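Local coordinates for protein probable 2-hydroxyhepta-2,4-diene-1,7-dioate isomerase (Thermus thermophilus, PDB 2DFU) that probably isomerises 2-hydroxyhepta-2,4-diene-1,7-dioate, as a metal-dependent member of the fumarylacetoacetate hydrolase family, at residues A[50-55]-A[77-82]; A[118-123]-A[139-144]; A[143-148]-A[160-165]; A[193-198]-A[227-232]. One frame throughout, in Å; residues are numbered along the deposited sequence.

Four contacts trace how one family domain, that of the fumarylacetoacetate hydrolases, is tied together from within. Along the chain, interaction 1 closes before interaction 2 opens, interaction 3 starts on strand 137-148 where interaction 2 ends, and interaction 4 comes last. Interactions 1 and 3 have centres about 10 Å apart and touch: K81 NZ makes a salt bridge with D145 OD1 at 2.7 Å. Interaction 2 lies about 13 Å from interaction 1, centre to centre; strand 224-226 pairs with a strand of each, linking them. Interaction 4, its centre about 17 Å from each of the others, joins strand 192-198 of the five-stranded sheet to the loop after strand 224-226. The second subunit touches only interactions 1 and 3.

Interaction 1: residues A[50-55]-A[77-82]; sequences IVCVGR and GLFLKG
C52 and F79 face each other across an antiparallel beta ladder, strand 50-53 against strand 78-81, within the fumarylacetoacetate hydrolase domain. Their backbones form a hydrogen-bonded pair, with C52 N to F79 O at 2.7 Å and F79 N to C52 O at 2.9 Å. Above that pair the cysteine side chain can be followed outward. Its CB lies over one face of the F79 ring, a CH-pi contact 3.4 Å from the centroid and displaced toward the rim near CZ. Next comes SG, which is turned beside the backbone N (chi1 -38°); it stands obliquely to the same ring, a sulfur-aromatic contact, and itself meets K81 CD at 3.4 Å. From there the lysine's NZ goes on to D145 and K162 O. W158 meets the F79 ring edge-to-face. On the other face of the sheet, L78 CD2 touches both V51 CG1 and V53 CG2, and V51 CG2 runs alongside L80 CD2. Helix 206-214 covers V51, V53 and L78, and V159 of the second subunit packs on L78 and L80. Beyond the strands, one water links the two segments, donating to R55 O and accepting from G77 N at 2.7 Å.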
loop_
_atom_site.group_PDB
_atom_site.type_symbol
_atom_site.label_atom_id
_atom_site.label_comp_id
_atom_site.label_asym_id
_atom_site.label_seq_id
_atom_site.Cartn_x
_atom_site.Cartn_y
_atom_site.Cartn_z
ATOM N N ILE A 50 1.536 0.852 -4.504
ATOM C CA ILE A 50 1.814 0.373 -5.856
ATOM C C ILE A 50 0.538 -0.198 -6.457
ATOM O O ILE A 50 0.013 -1.205 -5.979
ATOM C CB ILE A 50 2.914 -0.703 -5.814
ATOM C CG1 ILE A 50 4.200 -0.080 -5.258
ATOM C CG2 ILE A 50 3.154 -1.285 -7.206
ATOM C CD1 ILE A 50 5.105 -1.061 -4.557
ATOM N N VAL A 51 0.030 0.463 -7.496
ATOM C CA VAL A 51 -1.202 0.039 -8.157
ATOM C C VAL A 51 -0.871 -0.736 -9.428
ATOM O O VAL A 51 -0.093 -0.271 -10.264
ATOM C CB VAL A 51 -2.082 1.263 -8.503
ATOM C CG1 VAL A 51 -3.432 0.809 -9.004
ATOM C CG2 VAL A 51 -2.246 2.147 -7.272
ATOM N N CYS A 52 -1.461 -1.918 -9.586
ATOM C CA CYS A 52 -1.155 -2.733 -10.753
ATOM C C CYS A 52 -2.358 -3.092 -11.609
ATOM O O CYS A 52 -3.456 -3.299 -11.104
ATOM C CB CYS A 52 -0.460 -4.013 -10.307
ATOM S SG CYS A 52 0.694 -3.751 -8.946
ATOM N N VAL A 53 -2.124 -3.180 -12.913
ATOM C CA VAL A 53 -3.170 -3.524 -13.866
ATOM C C VAL A 53 -3.150 -5.013 -14.159
ATOM O O VAL A 53 -2.094 -5.649 -14.129
ATOM C CB VAL A 53 -2.987 -2.756 -15.197
ATOM C CG1 VAL A 53 -4.000 -3.236 -16.229
ATOM C CG2 VAL A 53 -3.165 -1.263 -14.958
ATOM N N GLY A 54 -4.325 -5.572 -14.423
ATOM C CA GLY A 54 -4.401 -6.983 -14.743
ATOM C C GLY A 54 -4.144 -7.168 -16.230
ATOM O O GLY A 54 -3.169 -6.651 -16.773
ATOM N N ARG A 55 -5.025 -7.903 -16.892
ATOM C CA ARG A 55 -4.901 -8.148 -18.323
ATOM C C ARG A 55 -4.831 -6.810 -19.048
ATOM O O ARG A 55 -5.662 -5.933 -18.814
ATOM C CB ARG A 55 -6.117 -8.942 -18.800
ATOM C CG ARG A 55 -6.115 -9.324 -20.262
ATOM C CD ARG A 55 -7.386 -10.092 -20.582
ATOM N NE ARG A 55 -7.486 -10.457 -21.991
ATOM C CZ ARG A 55 -8.568 -11.003 -22.537
ATOM N NH1 ARG A 55 -9.638 -11.247 -21.788
ATOM N NH2 ARG A 55 -8.583 -11.308 -23.829
ATOM N N GLY A 77 -8.527 -3.793 -14.767
ATOM C CA GLY A 77 -8.649 -4.553 -13.534
ATOM C C GLY A 77 -7.455 -4.120 -12.706
ATOM O O GLY A 77 -6.353 -4.006 -13.246
ATOM N N LEU A 78 -7.646 -3.873 -11.413
ATOM C CA LEU A 78 -6.540 -3.412 -10.575
ATOM C C LEU A 78 -6.289 -4.228 -9.315
ATOM O O LEU A 78 -7.185 -4.896 -8.799
ATOM C CB LEU A 78 -6.788 -1.966 -10.146
ATOM C CG LEU A 78 -7.085 -0.902 -11.204
ATOM C CD1 LEU A 78 -7.568 0.363 -10.507
ATOM C CD2 LEU A 78 -5.847 -0.612 -12.038
ATOM N N PHE A 79 -5.053 -4.172 -8.829
ATOM C CA PHE A 79 -4.683 -4.829 -7.585
ATOM C C PHE A 79 -3.504 -4.077 -6.984
ATOM O O PHE A 79 -2.776 -3.373 -7.692
ATOM C CB PHE A 79 -4.360 -6.323 -7.777
ATOM C CG PHE A 79 -3.190 -6.602 -8.674
ATOM C CD1 PHE A 79 -3.365 -6.740 -10.047
ATOM C CD2 PHE A 79 -1.919 -6.783 -8.139
ATOM C CE1 PHE A 79 -2.286 -7.062 -10.876
ATOM C CE2 PHE A 79 -0.834 -7.104 -8.958
ATOM C CZ PHE A 79 -1.017 -7.246 -10.326
ATOM N N LEU A 80 -3.328 -4.210 -5.674
ATOM C CA LEU A 80 -2.257 -3.509 -4.970
ATOM C C LEU A 80 -1.104 -4.393 -4.523
ATOM O O LEU A 80 -1.242 -5.604 -4.365
ATOM C CB LEU A 80 -2.819 -2.809 -3.729
ATOM C CG LEU A 80 -3.976 -1.830 -3.924
ATOM C CD1 LEU A 80 -4.608 -1.525 -2.568
ATOM C CD2 LEU A 80 -3.479 -0.545 -4.594
ATOM N N LYS A 81 0.039 -3.753 -4.322
ATOM C CA LYS A 81 1.236 -4.407 -3.822
ATOM C C LYS A 81 1.747 -3.444 -2.758
ATOM O O LYS A 81 1.662 -2.227 -2.925
ATOM C CB LYS A 81 2.285 -4.585 -4.927
ATOM C CG LYS A 81 2.002 -5.740 -5.880
ATOM C CD LYS A 81 2.872 -5.664 -7.132
ATOM C CE LYS A 81 4.020 -6.662 -7.136
ATOM N NZ LYS A 81 3.615 -8.042 -7.523
ATOM N N GLY A 82 2.235 -3.975 -1.647
ATOM C CA GLY A 82 2.757 -3.102 -0.616
ATOM C C GLY A 82 4.208 -2.800 -0.930
ATOM O O GLY A 82 4.817 -3.517 -1.717
HETATM O O HOH W 1 -7.582 -5.320 -16.741
#

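Interaction 2: residues A[118-123]-A[139-144]; sequences AVVVGD and GYTVAV
V119 and Y140 stand side by side and point the same way from neighbouring antiparallel strands, where they form a non-hydrogen-bonded pair. The methyl CG2 of the valine reaches Y140 CD1 at 3.9 Å and lies equally near CE1, approaching the ring obliquely. With CG anti to the carbonyl carbon (chi1 -56°), the tyrosine ring is carried alongside this methyl; L134 and P180 also touch the tyrosine.

On the opposite face, A118 CB meets T141 CG2 at 3.6 Å, methyl against methyl, and A143 CB adds a third small group at 4.1 Å from A118 CB. V120 comes to the same threonine methyl at a slant, its CG2 4.2 Å from T141 CG2. The torsion of T141 divides its two branches: OG1 lies anti to the backbone N (chi1 -170°) and leads off to W173 O, while CG2 sits between N and the carbonyl carbon and faces A118. L170 of strand 168-175 packs on both A118 and T141.

The backbones are joined by A118 N to T141 O at 2.8 Å, the return bond from T141 N to A118 O, and V120 N to G139 O at 2.9 Å. The bond from G139 N to V120 O is weak. Both strands belong to the fumarylacetoacetate hydrolase family region; 111-121 also pairs antiparallel with 224-226, and 137-148 with 168-175. Between the segments all side-chain to side-chain contacts are apolar, and the T141 hydroxyl is satisfied on a third strand, which implies cohesion by main-chain bonding plus methyl packing, closest at A118 and T141.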
loop_
_atom_site.group_PDB
_atom_site.type_symbol
_atom_site.label_atom_id
_atom_site.label_comp_id
_atom_site.label_asym_id
_atom_site.label_seq_id
_atom_site.Cartn_x
_atom_site.Cartn_y
_atom_site.Cartn_z
ATOM N N ALA A 118 6.745 0.015 -16.018
ATOM C CA ALA A 118 6.260 0.616 -14.784
ATOM C C ALA A 118 6.286 2.141 -14.855
ATOM O O ALA A 118 7.162 2.730 -15.482
ATOM C CB ALA A 118 7.094 0.128 -13.606
ATOM N N VAL A 119 5.315 2.779 -14.213
ATOM C CA VAL A 119 5.255 4.228 -14.219
ATOM C C VAL A 119 5.492 4.791 -12.831
ATOM O O VAL A 119 4.984 4.265 -11.846
ATOM C CB VAL A 119 3.882 4.729 -14.708
ATOM C CG1 VAL A 119 3.881 6.239 -14.781
ATOM C CG2 VAL A 119 3.564 4.136 -16.056
ATOM N N VAL A 120 6.279 5.858 -12.754
ATOM C CA VAL A 120 6.537 6.508 -11.478
ATOM C C VAL A 120 5.870 7.877 -11.559
ATOM O O VAL A 120 6.235 8.713 -12.375
ATOM C CB VAL A 120 8.053 6.685 -11.208
ATOM C CG1 VAL A 120 8.256 7.376 -9.868
ATOM C CG2 VAL A 120 8.754 5.319 -11.210
ATOM N N VAL A 121 4.882 8.091 -10.705
ATOM C CA VAL A 121 4.141 9.339 -10.684
ATOM C C VAL A 121 4.967 10.519 -10.199
ATOM O O VAL A 121 5.700 10.417 -9.215
ATOM C CB VAL A 121 2.888 9.182 -9.809
ATOM C CG1 VAL A 121 2.168 10.516 -9.653
ATOM C CG2 VAL A 121 1.978 8.132 -10.430
ATOM N N GLY A 122 4.843 11.644 -10.899
ATOM C CA GLY A 122 5.580 12.839 -10.524
ATOM C C GLY A 122 4.761 13.840 -9.722
ATOM O O GLY A 122 5.198 14.305 -8.677
ATOM N N ASP A 123 3.578 14.190 -10.216
ATOM C CA ASP A 123 2.716 15.144 -9.521
ATOM C C ASP A 123 1.461 14.429 -9.035
ATOM O O ASP A 123 0.967 13.520 -9.702
ATOM C CB ASP A 123 2.316 16.293 -10.460
ATOM C CG ASP A 123 3.513 16.914 -11.176
ATOM O OD1 ASP A 123 4.445 17.381 -10.491
ATOM O OD2 ASP A 123 3.524 16.937 -12.428
ATOM N N GLY A 139 8.548 9.566 -14.619
ATOM C CA GLY A 139 9.264 8.760 -15.587
ATOM C C GLY A 139 8.814 7.316 -15.668
ATOM O O GLY A 139 7.876 6.907 -14.997
ATOM N N TYR A 140 9.517 6.539 -16.482
ATOM C CA TYR A 140 9.193 5.140 -16.698
ATOM C C TYR A 140 10.339 4.220 -16.307
ATOM O O TYR A 140 11.505 4.550 -16.493
ATOM C CB TYR A 140 8.846 4.932 -18.170
ATOM C CG TYR A 140 7.735 5.836 -18.628
ATOM C CD1 TYR A 140 6.398 5.469 -18.453
ATOM C CD2 TYR A 140 8.011 7.091 -19.176
ATOM C CE1 TYR A 140 5.364 6.329 -18.804
ATOM C CE2 TYR A 140 6.981 7.962 -19.531
ATOM C CZ TYR A 140 5.661 7.572 -19.338
ATOM O OH TYR A 140 4.635 8.424 -19.652
ATOM N N THR A 141 9.999 3.061 -15.760
ATOM C CA THR A 141 11.020 2.110 -15.368
ATOM C C THR A 141 10.510 0.712 -15.682
ATOM O O THR A 141 9.452 0.557 -16.288
ATOM C CB THR A 141 11.394 2.268 -13.859
ATOM O OG1 THR A 141 12.557 1.481 -13.577
ATOM C CG2 THR A 141 10.243 1.833 -12.952
ATOM N N VAL A 142 11.254 -0.305 -15.281
ATOM C CA VAL A 142 10.867 -1.676 -15.575
ATOM C C VAL A 142 10.571 -2.444 -14.298
ATOM O O VAL A 142 11.094 -2.116 -13.235
ATOM C CB VAL A 142 11.998 -2.400 -16.341
ATOM C CG1 VAL A 142 11.500 -3.716 -16.899
ATOM C CG2 VAL A 142 12.524 -1.497 -17.456
ATOM N N ALA A 143 9.735 -3.470 -14.404
ATOM C CA ALA A 143 9.400 -4.274 -13.240
ATOM C C ALA A 143 9.131 -5.715 -13.603
ATOM O O ALA A 143 8.905 -6.054 -14.763
ATOM C CB ALA A 143 8.171 -3.709 -12.547
ATOM N N VAL A 144 9.183 -6.566 -12.592
ATOM C CA VAL A 144 8.848 -7.964 -12.755
ATOM C C VAL A 144 7.773 -8.169 -11.694
ATOM O O VAL A 144 8.043 -8.046 -10.501
ATOM C CB VAL A 144 10.020 -8.910 -12.446
ATOM C CG1 VAL A 144 9.509 -10.335 -12.389
ATOM C CG2 VAL A 144 11.093 -8.781 -13.498
#

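Interaction 3: residues A[143-148]-A[160-165]; sequences AVDITA and RAKSAD
K162 NZ is gripped by two groups of the segment 143-148: it donates to T147 OG1 at 2.6 Å and to D145 OD2 at 2.8 Å, the latter bond being part of a salt bridge. The ammonium meets the carboxylate from above its plane, 42° out of it, and the two side chains cross at about a right angle. A bend at the second torsion (chi2 -80°) turns the lysine chain toward D145, and an extended run beyond it places CD 3.3 Å from D145 OD1 before NZ arrives. T147 OG1, anti to its carbonyl carbon, accepts from the lysine and has besides a long bond of 3.3 Å to D145 O and a weak one with E114 OE2.

The backbones add a separate tie where helix 159-162 ends beside the strand. A148 N donates to A161 O at 2.9 Å, nearly straight (167°), in the carbonyl plane and on a lone pair, and A161 CB rests against A148 O.

With OD1 taken by K81, each carboxylate oxygen of D145 is held by a different lysine. Putting a methionine in place of K162 would probably leave D145 OD2 and T147 OG1 without their shared donor, the carboxylate lying close to the acidic groups of E114 and E116. The two buried lysines probably offset this crowding of acids in part, and the charged bonds together with the A148 N to A161 O bond join the helix to the strand.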
loop_
_atom_site.group_PDB
_atom_site.type_symbol
_atom_site.label_atom_id
_atom_site.label_comp_id
_atom_site.label_asym_id
_atom_site.label_seq_id
_atom_site.Cartn_x
_atom_site.Cartn_y
_atom_site.Cartn_z
ATOM N N ALA A 143 9.735 -3.470 -14.404
ATOM C CA ALA A 143 9.400 -4.274 -13.240
ATOM C C ALA A 143 9.131 -5.715 -13.603
ATOM O O ALA A 143 8.905 -6.054 -14.763
ATOM C CB ALA A 143 8.171 -3.709 -12.547
ATOM N N VAL A 144 9.183 -6.566 -12.592
ATOM C CA VAL A 144 8.848 -7.964 -12.755
ATOM C C VAL A 144 7.773 -8.169 -11.694
ATOM O O VAL A 144 8.043 -8.046 -10.501
ATOM C CB VAL A 144 10.020 -8.910 -12.446
ATOM C CG1 VAL A 144 9.509 -10.335 -12.389
ATOM C CG2 VAL A 144 11.093 -8.781 -13.498
ATOM N N ASP A 145 6.555 -8.446 -12.130
ATOM C CA ASP A 145 5.456 -8.673 -11.205
ATOM C C ASP A 145 5.485 -10.151 -10.821
ATOM O O ASP A 145 4.905 -10.992 -11.509
ATOM C CB ASP A 145 4.132 -8.290 -11.893
ATOM C CG ASP A 145 2.899 -8.666 -11.079
ATOM O OD1 ASP A 145 3.041 -9.096 -9.917
ATOM O OD2 ASP A 145 1.776 -8.530 -11.612
ATOM N N ILE A 146 6.199 -10.472 -9.744
ATOM C CA ILE A 146 6.288 -11.853 -9.275
ATOM C C ILE A 146 4.906 -12.304 -8.789
ATOM O O ILE A 146 4.259 -11.608 -8.003
ATOM C CB ILE A 146 7.304 -11.985 -8.127
ATOM C CG1 ILE A 146 8.701 -11.591 -8.620
ATOM C CG2 ILE A 146 7.301 -13.416 -7.590
ATOM C CD1 ILE A 146 9.317 -12.580 -9.599
ATOM N N THR A 147 4.470 -13.476 -9.247
ATOM C CA THR A 147 3.149 -13.991 -8.900
ATOM C C THR A 147 3.109 -15.442 -8.405
ATOM O O THR A 147 3.653 -16.345 -9.045
ATOM C CB THR A 147 2.207 -13.907 -10.134
ATOM O OG1 THR A 147 2.185 -12.566 -10.635
ATOM C CG2 THR A 147 0.810 -14.340 -9.769
ATOM N N ALA A 148 2.450 -15.665 -7.273
ATOM C CA ALA A 148 2.299 -17.017 -6.751
ATOM C C ALA A 148 0.889 -17.432 -7.186
ATOM O O ALA A 148 -0.099 -17.128 -6.513
ATOM C CB ALA A 148 2.429 -17.026 -5.242
ATOM N N ARG A 160 -0.912 -12.461 -0.672
ATOM C CA ARG A 160 0.375 -13.138 -0.723
ATOM C C ARG A 160 0.714 -13.595 -2.133
ATOM O O ARG A 160 1.856 -13.943 -2.418
ATOM C CB ARG A 160 0.469 -14.299 0.280
ATOM C CG ARG A 160 -0.549 -15.372 0.166
ATOM C CD ARG A 160 -0.321 -16.406 1.261
ATOM N NE ARG A 160 -1.375 -17.406 1.232
ATOM C CZ ARG A 160 -1.302 -18.599 1.806
ATOM N NH1 ARG A 160 -0.213 -18.963 2.472
ATOM N NH2 ARG A 160 -2.323 -19.436 1.700
ATOM N N ALA A 161 -0.268 -13.559 -3.027
ATOM C CA ALA A 161 -0.021 -13.956 -4.407
ATOM C C ALA A 161 0.806 -12.902 -5.140
ATOM O O ALA A 161 1.639 -13.230 -5.982
ATOM C CB ALA A 161 -1.341 -14.163 -5.142
ATOM N N LYS A 162 0.580 -11.639 -4.797
ATOM C CA LYS A 162 1.253 -10.523 -5.455
ATOM C C LYS A 162 2.075 -9.605 -4.552
ATOM O O LYS A 162 2.972 -8.905 -5.027
ATOM C CB LYS A 162 0.206 -9.656 -6.166
ATOM C CG LYS A 162 -0.554 -10.326 -7.307
ATOM C CD LYS A 162 0.289 -10.346 -8.581
ATOM C CE LYS A 162 -0.551 -10.726 -9.799
ATOM N NZ LYS A 162 0.275 -10.813 -11.040
ATOM N N SER A 163 1.777 -9.600 -3.258
ATOM C CA SER A 163 2.460 -8.690 -2.358
ATOM C C SER A 163 3.397 -9.279 -1.303
ATOM O O SER A 163 3.658 -8.643 -0.277
ATOM C CB SER A 163 1.420 -7.796 -1.683
ATOM O OG SER A 163 2.031 -6.654 -1.110
ATOM N N ALA A 164 3.904 -10.483 -1.548
ATOM C CA ALA A 164 4.844 -11.103 -0.620
ATOM C C ALA A 164 6.149 -10.316 -0.728
ATOM O O ALA A 164 6.378 -9.636 -1.727
ATOM C CB ALA A 164 5.081 -12.572 -1.007
ATOM N N ASP A 165 7.002 -10.395 0.289
ATOM C CA ASP A 165 8.276 -9.681 0.254
ATOM C C ASP A 165 9.056 -9.971 -1.033
ATOM O O ASP A 165 9.109 -11.108 -1.488
ATOM C CB ASP A 165 9.146 -10.063 1.462
ATOM C CG ASP A 165 8.610 -9.505 2.776
ATOM O OD1 ASP A 165 7.768 -8.583 2.748
ATOM O OD2 ASP A 165 9.049 -9.979 3.841
#

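Interaction 4: residues A[193-198]-A[227-232]; sequences LRQEGH and TGTPEG
Q195 reaches from strand 192-198 into the loop 227-232, and its amide nitrogen carries most of the polar contact. NE2 donates to T229 OG1 at 2.9 Å, with the threonine oxygen tilted 25° out of the amide plane, and makes a weak bond to E231 O. P230 O also lies 2.9 Å from NE2. Closer to the backbone, Q195 CG sits 3.1 Å from E231 O. The chain is extended beyond CG (chi2 -172°), which carries the amide past the loop backbone to T229, where the two side chains cross at about a right angle.

On the neighbouring part of the strand, P230 CG packs onto G197 CA at 3.8 Å; a CB on that glycine would run into the proline ring. G232 CA approaches R194 O at 3.2 Å as a CA-H...O contact, and one water bridges the segments, accepting from E196 N and donating to E231 O.

Around this shell, OE1 of Q195 is held by G115 N and T187 OG1, and T229 OG1 is bonded to G115 O, so the amide's rotation is fixed from both ends. Replacing Q195 by a leucine would probably leave T229 OG1 without its amide donor and G115 N without its acceptor.

R194 and Q195 form a classic beta bulge opposite T187 of strand 184-189. The loop after strand 224-226 meets both strand 192-198, an outermost strand of its sheet within this chain, and strand 111-121.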
loop_
_atom_site.group_PDB
_atom_site.type_symbol
_atom_site.label_atom_id
_atom_site.label_comp_id
_atom_site.label_asym_id
_atom_site.label_seq_id
_atom_site.Cartn_x
_atom_site.Cartn_y
_atom_site.Cartn_z
ATOM N N LEU A 193 14.422 -15.770 -24.662
ATOM C CA LEU A 193 13.276 -14.876 -24.770
ATOM C C LEU A 193 11.990 -15.610 -24.400
ATOM O O LEU A 193 11.697 -16.673 -24.944
ATOM C CB LEU A 193 13.171 -14.339 -26.200
ATOM C CG LEU A 193 11.990 -13.421 -26.530
ATOM C CD1 LEU A 193 12.135 -12.111 -25.787
ATOM C CD2 LEU A 193 11.947 -13.169 -28.035
ATOM N N ARG A 194 11.217 -15.042 -23.478
ATOM C CA ARG A 194 9.978 -15.679 -23.052
ATOM C C ARG A 194 8.763 -14.800 -23.312
ATOM O O ARG A 194 7.662 -15.302 -23.537
ATOM C CB ARG A 194 10.062 -16.030 -21.562
ATOM C CG ARG A 194 11.311 -16.830 -21.187
ATOM C CD ARG A 194 11.373 -18.158 -21.935
ATOM N NE ARG A 194 11.208 -19.302 -21.040
ATOM C CZ ARG A 194 12.206 -19.955 -20.447
ATOM N NH1 ARG A 194 13.469 -19.594 -20.649
ATOM N NH2 ARG A 194 11.937 -20.968 -19.636
ATOM N N GLN A 195 8.968 -13.488 -23.284
ATOM C CA GLN A 195 7.883 -12.541 -23.509
ATOM C C GLN A 195 8.313 -11.414 -24.443
ATOM O O GLN A 195 9.454 -10.950 -24.395
ATOM C CB GLN A 195 7.430 -11.906 -22.191
ATOM C CG GLN A 195 6.883 -12.844 -21.137
ATOM C CD GLN A 195 6.291 -12.074 -19.955
ATOM O OE1 GLN A 195 7.015 -11.487 -19.152
ATOM N NE2 GLN A 195 4.968 -12.058 -19.867
ATOM N N GLU A 196 7.382 -10.970 -25.280
ATOM C CA GLU A 196 7.640 -9.875 -26.206
ATOM C C GLU A 196 6.326 -9.178 -26.523
ATOM O O GLU A 196 5.429 -9.768 -27.117
ATOM C CB GLU A 196 8.271 -10.384 -27.508
ATOM C CG GLU A 196 8.678 -9.255 -28.457
ATOM C CD GLU A 196 9.423 -9.745 -29.687
ATOM O OE1 GLU A 196 8.803 -10.436 -30.526
ATOM O OE2 GLU A 196 10.631 -9.441 -29.813
ATOM N N GLY A 197 6.212 -7.921 -26.116
ATOM C CA GLY A 197 4.998 -7.182 -26.386
ATOM C C GLY A 197 5.287 -5.753 -26.774
ATOM O O GLY A 197 6.209 -5.132 -26.253
ATOM N N HIS A 198 4.503 -5.235 -27.709
ATOM C CA HIS A 198 4.646 -3.858 -28.163
ATOM C C HIS A 198 3.597 -3.105 -27.346
ATOM O O HIS A 198 2.439 -3.513 -27.314
ATOM C CB HIS A 198 4.342 -3.775 -29.663
ATOM C CG HIS A 198 4.706 -2.464 -30.287
ATOM N ND1 HIS A 198 4.582 -2.225 -31.639
ATOM C CD2 HIS A 198 5.190 -1.322 -29.746
ATOM C CE1 HIS A 198 4.975 -0.991 -31.903
ATOM N NE2 HIS A 198 5.349 -0.421 -30.772
ATOM N N THR A 227 1.744 -1.532 -15.638
ATOM C CA THR A 227 0.843 -1.549 -16.785
ATOM C C THR A 227 0.493 -2.888 -17.450
ATOM O O THR A 227 0.136 -2.917 -18.630
ATOM C CB THR A 227 1.385 -0.601 -17.863
ATOM O OG1 THR A 227 2.654 -1.080 -18.326
ATOM C CG2 THR A 227 1.579 0.790 -17.286
ATOM N N GLY A 228 0.576 -3.995 -16.720
ATOM C CA GLY A 228 0.239 -5.276 -17.327
ATOM C C GLY A 228 1.405 -5.981 -18.003
ATOM O O GLY A 228 2.459 -5.386 -18.221
ATOM N N THR A 229 1.218 -7.248 -18.358
ATOM C CA THR A 229 2.289 -8.021 -18.976
ATOM C C THR A 229 1.862 -8.743 -20.257
ATOM O O THR A 229 0.717 -9.160 -20.391
ATOM C CB THR A 229 2.846 -9.064 -17.962
ATOM O OG1 THR A 229 4.058 -9.633 -18.465
ATOM C CG2 THR A 229 1.829 -10.174 -17.720
ATOM N N PRO A 230 2.787 -8.884 -21.223
ATOM C CA PRO A 230 2.513 -9.560 -22.498
ATOM C C PRO A 230 2.352 -11.065 -22.283
ATOM O O PRO A 230 2.370 -11.541 -21.148
ATOM C CB PRO A 230 3.755 -9.247 -23.334
ATOM C CG PRO A 230 4.280 -7.972 -22.729
ATOM C CD PRO A 230 4.102 -8.223 -21.257
ATOM N N GLU A 231 2.195 -11.814 -23.371
ATOM C CA GLU A 231 2.065 -13.263 -23.261
ATOM C C GLU A 231 3.447 -13.830 -22.956
ATOM O O GLU A 231 4.456 -13.132 -23.090
ATOM C CB GLU A 231 1.548 -13.875 -24.566
ATOM C CG GLU A 231 0.155 -13.434 -24.970
ATOM C CD GLU A 231 -0.420 -14.288 -26.085
ATOM O OE1 GLU A 231 -0.895 -15.410 -25.793
ATOM O OE2 GLU A 231 -0.386 -13.841 -27.254
ATOM N N GLY A 232 3.493 -15.093 -22.548
ATOM C CA GLY A 232 4.767 -15.718 -22.243
ATOM C C GLY A 232 4.988 -15.930 -20.758
ATOM O O GLY A 232 6.080 -16.321 -20.344
HETATM O O HOH W 2 4.911 -12.680 -25.609
#